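Local structure of putative uncharacterized protein (Campylobacter jejuni, 5TPU) at residues Ser70-Leu75 with Met103-Tyr108; Asn98-Met103 with Asp130-Asn135. The protein is of unknown function but belongs to the WxcM-like family of the cupin clan and holds bound thymidine-5'-diphosphate. The protein carries 3 engineered substitutions. One frame throughout, in Å; residues are numbered along the deposited sequence. Where two conformers were deposited one is given.

Contact 1: residues Ser70-Leu75 with Met103-Tyr108; sequences SCDIIL and MKNFSY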
loop_
_atom_site.group_PDB
_atom_site.type_symbol
_atom_site.label_atom_id
_atom_site.label_comp_id
_atom_site.label_asym_id
_atom_site.label_seq_id
_atom_site.Cartn_x
_atom_site.Cartn_y
_atom_site.Cartn_z
ATOM N N SER A 70 -3.236 -11.807 -9.781
ATOM C CA SER A 70 -2.575 -11.362 -10.960
ATOM C C SER A 70 -3.427 -10.500 -11.859
ATOM O O SER A 70 -4.648 -10.444 -11.770
ATOM C CB SER A 70 -1.983 -12.529 -11.743
ATOM O OG SER A 70 -3.010 -13.229 -12.379
ATOM N N CYS A 71 -2.722 -9.794 -12.725
ATOM C CA CYS A 71 -3.332 -9.030 -13.815
ATOM C C CYS A 71 -2.313 -8.748 -14.910
ATOM O O CYS A 71 -1.141 -8.971 -14.726
ATOM C CB CYS A 71 -3.946 -7.706 -13.333
ATOM S SG CYS A 71 -2.705 -6.445 -13.014
ATOM N N ASP A 72 -2.816 -8.277 -16.048
ATOM C CA ASP A 72 -2.055 -7.763 -17.168
ATOM C C ASP A 72 -2.292 -6.272 -17.256
ATOM O O ASP A 72 -3.438 -5.801 -17.107
ATOM C CB ASP A 72 -2.516 -8.417 -18.486
ATOM C CG ASP A 72 -2.281 -9.885 -18.495
ATOM O OD1 ASP A 72 -1.285 -10.320 -17.864
ATOM O OD2 ASP A 72 -3.096 -10.598 -19.088
ATOM N N ILE A 73 -1.189 -5.561 -17.483
ATOM C CA ILE A 73 -1.164 -4.137 -17.755
ATOM C C ILE A 73 -0.590 -4.002 -19.134
ATOM O O ILE A 73 0.546 -4.422 -19.388
ATOM C CB ILE A 73 -0.208 -3.305 -16.868
ATOM C CG1 ILE A 73 0.123 -4.022 -15.563
ATOM C CG2 ILE A 73 -0.729 -1.872 -16.745
ATOM C CD1 ILE A 73 -0.195 -3.287 -14.277
ATOM N N ILE A 74 -1.376 -3.403 -20.017
ATOM C CA ILE A 74 -0.867 -2.970 -21.284
ATOM C C ILE A 74 -0.434 -1.515 -21.164
ATOM O O ILE A 74 -1.214 -0.629 -20.849
ATOM C CB ILE A 74 -1.918 -3.166 -22.355
ATOM C CG1 ILE A 74 -2.405 -4.609 -22.291
ATOM C CG2 ILE A 74 -1.340 -2.813 -23.722
ATOM C CD1 ILE A 74 -3.157 -5.044 -23.531
ATOM N N LEU A 75 0.845 -1.283 -21.346
ATOM C CA LEU A 75 1.387 0.062 -21.336
ATOM C C LEU A 75 1.578 0.541 -22.776
ATOM O O LEU A 75 1.846 -0.282 -23.668
ATOM C CB LEU A 75 2.726 0.074 -20.628
ATOM C CG LEU A 75 2.808 -0.295 -19.147
ATOM C CD1 LEU A 75 4.269 -0.430 -18.747
ATOM C CD2 LEU A 75 2.178 0.790 -18.303
ATOM N N MET A 103 -5.512 -1.917 -17.526
ATOM C CA MET A 103 -5.373 -3.085 -16.657
ATOM C C MET A 103 -6.514 -4.070 -16.877
ATOM O O MET A 103 -7.674 -3.685 -16.907
ATOM C CB MET A 103 -5.370 -2.611 -15.241
ATOM C CG MET A 103 -4.458 -1.428 -15.032
ATOM S SD MET A 103 -3.921 -1.375 -13.341
ATOM C CE MET A 103 -5.275 -0.643 -12.458
ATOM N N LYS A 104 -6.178 -5.334 -17.047
ATOM C CA LYS A 104 -7.140 -6.330 -17.433
ATOM C C LYS A 104 -6.747 -7.691 -16.896
ATOM O O LYS A 104 -5.721 -7.824 -16.249
ATOM C CB LYS A 104 -7.264 -6.354 -18.977
ATOM C CG LYS A 104 -6.034 -6.891 -19.709
ATOM C CD LYS A 104 -6.213 -6.958 -21.235
ATOM C CE LYS A 104 -5.045 -7.733 -21.824
ATOM N NZ LYS A 104 -5.186 -7.991 -23.283
ATOM N N ASN A 105 -7.580 -8.687 -17.192
ATOM C CA ASN A 105 -7.432 -10.036 -16.714
ATOM C C ASN A 105 -7.021 -10.122 -15.260
ATOM O O ASN A 105 -6.131 -10.908 -14.954
ATOM C CB ASN A 105 -6.380 -10.772 -17.555
ATOM C CG ASN A 105 -6.774 -10.849 -18.998
ATOM O OD1 ASN A 105 -7.916 -11.196 -19.304
ATOM N ND2 ASN A 105 -5.847 -10.503 -19.900
ATOM N N PHE A 106 -7.645 -9.343 -14.381
ATOM C CA PHE A 106 -7.415 -9.523 -12.939
ATOM C C PHE A 106 -7.889 -10.919 -12.575
ATOM O O PHE A 106 -8.984 -11.295 -12.954
ATOM C CB PHE A 106 -8.165 -8.506 -12.086
ATOM C CG PHE A 106 -7.573 -7.142 -12.150
ATOM C CD1 PHE A 106 -7.813 -6.331 -13.246
ATOM C CD2 PHE A 106 -6.743 -6.691 -11.165
ATOM C CE1 PHE A 106 -7.248 -5.085 -13.328
ATOM C CE2 PHE A 106 -6.218 -5.413 -11.205
ATOM C CZ PHE A 106 -6.449 -4.611 -12.295
ATOM N N SER A 107 -7.067 -11.701 -11.904
ATOM C CA SER A 107 -7.607 -12.923 -11.332
ATOM C C SER A 107 -8.695 -12.541 -10.303
ATOM O O SER A 107 -8.715 -11.424 -9.768
ATOM C CB SER A 107 -6.505 -13.753 -10.720
ATOM O OG SER A 107 -5.921 -13.073 -9.651
ATOM N N TYR A 108 -9.665 -13.423 -10.118
ATOM C CA TYR A 108 -10.804 -13.104 -9.291
ATOM C C TYR A 108 -10.382 -12.728 -7.877
ATOM O O TYR A 108 -9.678 -13.478 -7.243
ATOM C CB TYR A 108 -11.677 -14.328 -9.180
ATOM C CG TYR A 108 -12.944 -14.052 -8.449
ATOM C CD1 TYR A 108 -14.037 -13.600 -9.134
ATOM C CD2 TYR A 108 -13.063 -14.270 -7.060
ATOM C CE1 TYR A 108 -15.225 -13.346 -8.491
ATOM C CE2 TYR A 108 -14.248 -14.046 -6.412
ATOM C CZ TYR A 108 -15.321 -13.584 -7.124
ATOM O OH TYR A 108 -16.532 -13.325 -6.534
HETATM O O HOH W 1 -3.761 -12.029 -14.997
#
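The start of strand 71-76 pairs antiparallel with the end of strand 99-104, with Asp72 paired to Lys104 and Ile73 to Met103. Asp72 and Lys104 form a hydrogen-bonded pair. Asp72 N donates to Lys104 O at 2.9 Å. Lys104 N donates to Asp72 O at 2.8 Å. Ile73 and Met103 are the non-hydrogen-bonded pair that follows. Their side chains lie alongside each other, and both reach Leu64 of strand 62-68. That packing joins two sheets of this cupin-type beta fold.

Beyond Lys104 the pairing shifts by one residue. Asn105 is the extra residue and has left-handed backbone angles, so Cys71 faces Phe106 and Ser70 faces Ser107. Ser107 N donates to Ser70 O at 2.7 Å. Ser70 N donates back to the side-chain oxygen Ser107 OG at 3.0 Å. Cys71 CB sits over the middle of the Phe106 ring, 3.7 Å from its centroid. Cys71 SG lies between the backbone N and the carbonyl carbon (chi1 76°), which keeps it over the same face, 4.4 Å from the Phe106 centroid, a sulfur-aromatic contact.

On the other side of the strands, Asn105 ND2 donates a hydrogen bond to Asp72 OD2 at 2.9 Å, on the anti side of the carboxylate. The amide and carboxylate planes stand 83° apart. The extended Lys104 chain crosses Ile74, with Lys104 CE 3.7 Å from Ile74 CD1. A water donates to Asn105 O.

Contact 2: residues Asn98-Met103 with Asp130-Asn135; sequences NMWREM and DEFLRN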
loop_
_atom_site.group_PDB
_atom_site.type_symbol
_atom_site.label_atom_id
_atom_site.label_comp_id
_atom_site.label_asym_id
_atom_site.label_seq_id
_atom_site.Cartn_x
_atom_site.Cartn_y
_atom_site.Cartn_z
ATOM N N ASN A 98 3.457 10.604 -18.839
ATOM C CA ASN A 98 2.970 10.461 -20.200
ATOM C C ASN A 98 2.745 9.045 -20.672
ATOM O O ASN A 98 3.174 8.684 -21.751
ATOM C CB ASN A 98 3.885 11.228 -21.154
ATOM C CG ASN A 98 3.844 12.716 -20.875
ATOM O OD1 ASN A 98 4.784 13.295 -20.305
ATOM N ND2 ASN A 98 2.703 13.324 -21.186
ATOM N N MET A 99 2.036 8.253 -19.865
ATOM C CA MET A 99 1.746 6.865 -20.216
ATOM C C MET A 99 0.265 6.493 -20.251
ATOM O O MET A 99 -0.536 6.841 -19.393
ATOM C CB MET A 99 2.445 5.980 -19.220
ATOM C CG MET A 99 3.960 6.073 -19.246
ATOM S SD MET A 99 4.636 5.419 -20.781
ATOM C CE MET A 99 4.174 3.707 -20.825
ATOM N N TRP A 100 -0.085 5.788 -21.307
ATOM C CA TRP A 100 -1.402 5.254 -21.495
ATOM C C TRP A 100 -1.264 3.853 -20.907
ATOM O O TRP A 100 -0.200 3.210 -21.024
ATOM C CB TRP A 100 -1.720 5.181 -22.958
ATOM C CG TRP A 100 -3.006 4.588 -23.326
ATOM C CD1 TRP A 100 -3.292 3.255 -23.555
ATOM C CD2 TRP A 100 -4.197 5.305 -23.617
ATOM N NE1 TRP A 100 -4.604 3.121 -23.925
ATOM C CE2 TRP A 100 -5.185 4.363 -23.954
ATOM C CE3 TRP A 100 -4.541 6.654 -23.573
ATOM C CZ2 TRP A 100 -6.497 4.742 -24.279
ATOM C CZ3 TRP A 100 -5.833 7.011 -23.906
ATOM C CH2 TRP A 100 -6.779 6.072 -24.269
ATOM N N ARG A 101 -2.300 3.425 -20.204
ATOM C CA ARG A 101 -2.275 2.094 -19.587
ATOM C C ARG A 101 -3.652 1.571 -19.439
ATOM O O ARG A 101 -4.625 2.317 -19.397
ATOM C CB ARG A 101 -1.601 2.093 -18.232
ATOM C CG ARG A 101 -2.491 2.437 -17.057
ATOM C CD ARG A 101 -3.052 3.847 -17.059
ATOM N NE ARG A 101 -1.996 4.834 -17.284
ATOM C CZ ARG A 101 -1.193 5.321 -16.344
ATOM N NH1 ARG A 101 -1.255 4.898 -15.078
ATOM N NH2 ARG A 101 -0.320 6.251 -16.652
ATOM N N GLU A 102 -3.715 0.257 -19.425
ATOM C CA GLU A 102 -4.953 -0.405 -19.281
ATOM C C GLU A 102 -4.699 -1.705 -18.554
ATOM O O GLU A 102 -3.746 -2.445 -18.848
ATOM C CB GLU A 102 -5.659 -0.485 -20.629
ATOM C CG GLU A 102 -5.539 -1.713 -21.493
ATOM C CD GLU A 102 -6.903 -2.119 -22.011
ATOM O OE1 GLU A 102 -7.810 -2.196 -21.180
ATOM O OE2 GLU A 102 -7.086 -2.350 -23.218
ATOM N N MET A 103 -5.512 -1.917 -17.526
ATOM C CA MET A 103 -5.373 -3.085 -16.657
ATOM C C MET A 103 -6.514 -4.070 -16.877
ATOM O O MET A 103 -7.674 -3.685 -16.907
ATOM C CB MET A 103 -5.370 -2.611 -15.241
ATOM C CG MET A 103 -4.458 -1.428 -15.032
ATOM S SD MET A 103 -3.921 -1.375 -13.341
ATOM C CE MET A 103 -5.275 -0.643 -12.458
ATOM N N ASP A 130 -6.334 9.775 -28.931
ATOM C CA ASP A 130 -5.764 10.755 -29.859
ATOM C C ASP A 130 -5.352 11.999 -29.099
ATOM O O ASP A 130 -4.343 12.616 -29.447
ATOM C CB ASP A 130 -6.703 11.074 -31.025
ATOM C CG ASP A 130 -7.363 9.827 -31.568
ATOM O OD1 ASP A 130 -6.782 9.212 -32.480
ATOM O OD2 ASP A 130 -8.417 9.418 -31.021
ATOM N N GLU A 131 -6.078 12.338 -28.035
ATOM C CA GLU A 131 -5.655 13.437 -27.206
ATOM C C GLU A 131 -4.323 13.141 -26.534
ATOM O O GLU A 131 -3.475 14.040 -26.368
ATOM C CB GLU A 131 -6.716 13.771 -26.166
ATOM C CG GLU A 131 -6.386 15.033 -25.411
ATOM C CD GLU A 131 -7.324 15.308 -24.244
ATOM O OE1 GLU A 131 -6.819 15.829 -23.243
ATOM O OE2 GLU A 131 -8.540 15.036 -24.296
ATOM N N PHE A 132 -4.160 11.883 -26.128
ATOM C CA PHE A 132 -2.892 11.427 -25.543
ATOM C C PHE A 132 -1.746 11.628 -26.548
ATOM O O PHE A 132 -0.713 12.201 -26.205
ATOM C CB PHE A 132 -2.979 9.936 -25.165
ATOM C CG PHE A 132 -1.690 9.341 -24.717
ATOM C CD1 PHE A 132 -1.017 9.865 -23.629
ATOM C CD2 PHE A 132 -1.174 8.241 -25.362
ATOM C CE1 PHE A 132 0.156 9.288 -23.190
ATOM C CE2 PHE A 132 0.017 7.667 -24.934
ATOM C CZ PHE A 132 0.667 8.182 -23.833
ATOM N N LEU A 133 -1.924 11.114 -27.763
ATOM C CA LEU A 133 -0.920 11.318 -28.818
ATOM C C LEU A 133 -0.614 12.802 -29.002
ATOM O O LEU A 133 0.537 13.214 -28.884
ATOM C CB LEU A 133 -1.397 10.732 -30.145
ATOM C CG LEU A 133 -1.594 9.222 -30.130
ATOM C CD1 LEU A 133 -1.955 8.767 -31.529
ATOM C CD2 LEU A 133 -0.325 8.559 -29.625
ATOM N N ARG A 134 -1.640 13.616 -29.218
ATOM C CA ARG A 134 -1.394 15.044 -29.434
ATOM C C ARG A 134 -0.455 15.598 -28.377
ATOM O O ARG A 134 0.560 16.195 -28.728
ATOM C CB ARG A 134 -2.675 15.876 -29.539
ATOM C CG ARG A 134 -3.265 15.846 -30.927
ATOM C CD ARG A 134 -4.601 16.566 -30.982
ATOM N NE ARG A 134 -5.737 15.631 -30.909
ATOM C CZ ARG A 134 -6.713 15.636 -29.985
ATOM N NH1 ARG A 134 -7.690 14.729 -30.062
ATOM N NH2 ARG A 134 -6.748 16.524 -28.985
ATOM N N ASN A 135 -0.725 15.350 -27.100
ATOM C CA ASN A 135 0.131 15.932 -26.084
ATOM C C ASN A 135 1.500 15.269 -25.902
ATOM O O ASN A 135 2.366 15.823 -25.232
ATOM C CB ASN A 135 -0.634 16.164 -24.783
ATOM C CG ASN A 135 -0.386 15.094 -23.756
ATOM O OD1 ASN A 135 -1.291 14.335 -23.421
ATOM N ND2 ASN A 135 0.843 15.036 -23.238
#
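Met99 O is gripped by two nitrogens of Arg101, just where the strand passes the Phe132 ring. Arg101 NH2 donates to Met99 O at 2.8 Å and makes the straighter bond. Arg101 NE donates to Met99 O at 3.3 Å. Both nitrogens approach from the same face of the carbonyl, well above its plane. The oxygen lies in the plane of the guanidinium. This side-on grip folds the Arg101 side chain back along its own strand. Arg101 NH1 is held in turn by Gln62 OE1, so the group is fixed from more than one direction.

Phe132 is the residue that brings the helix to the strand. Its CG is anti to the backbone N (chi1 173°), and the ring reaches from the helix to the strand backbone. Phe132 CZ comes within 3.3 Å of Asn98 O, which lies at the ring edge near its plane. Trp100 N is 3.6 Å from the same Phe132 CZ. Over one face of the ring lies Trp100 CB, 4.0 Å from the Phe132 centroid and displaced toward the rim, a CH-pi contact.

The helix, 129-135, is the only one assigned in this cupin-type fold, and it packs near the start of strand 99-104. The Trp100 indole leans obliquely against Phe132, with the five-membered ring and the phenyl ring at 39° to each other. Trp100 CE3 is 4.0 Å from Phe132 CB. Tyr129, at the start of the helix, meets the indole edge-to-face. Ala56 of strand 55-57 touches both Trp100 and Phe132. Within the helix, Arg134 N donates to Asp130 O, a regular backbone bond of the turn that carries Phe132.

In the fold
From the N terminus, residues 70-75 come first, on strand 71-76. The chain then runs through strands 81-86 and 91-95 before reaching 98-103 and 103-108. Contact 1 closes this loop by pairing strands 71-76 and 99-104. Contact 2 closes a second loop, which passes through strand 111-116 and ends at helix 129-135. The two loops cross, because contact 2 starts before contact 1 is complete, and they share Met103. Strand 99-104 serves both contacts, one near each end. Ile74 N and Glu102 O form a probable hydrogen bond between the two regions. The C-terminal helix is thus joined to the same four-stranded sheet.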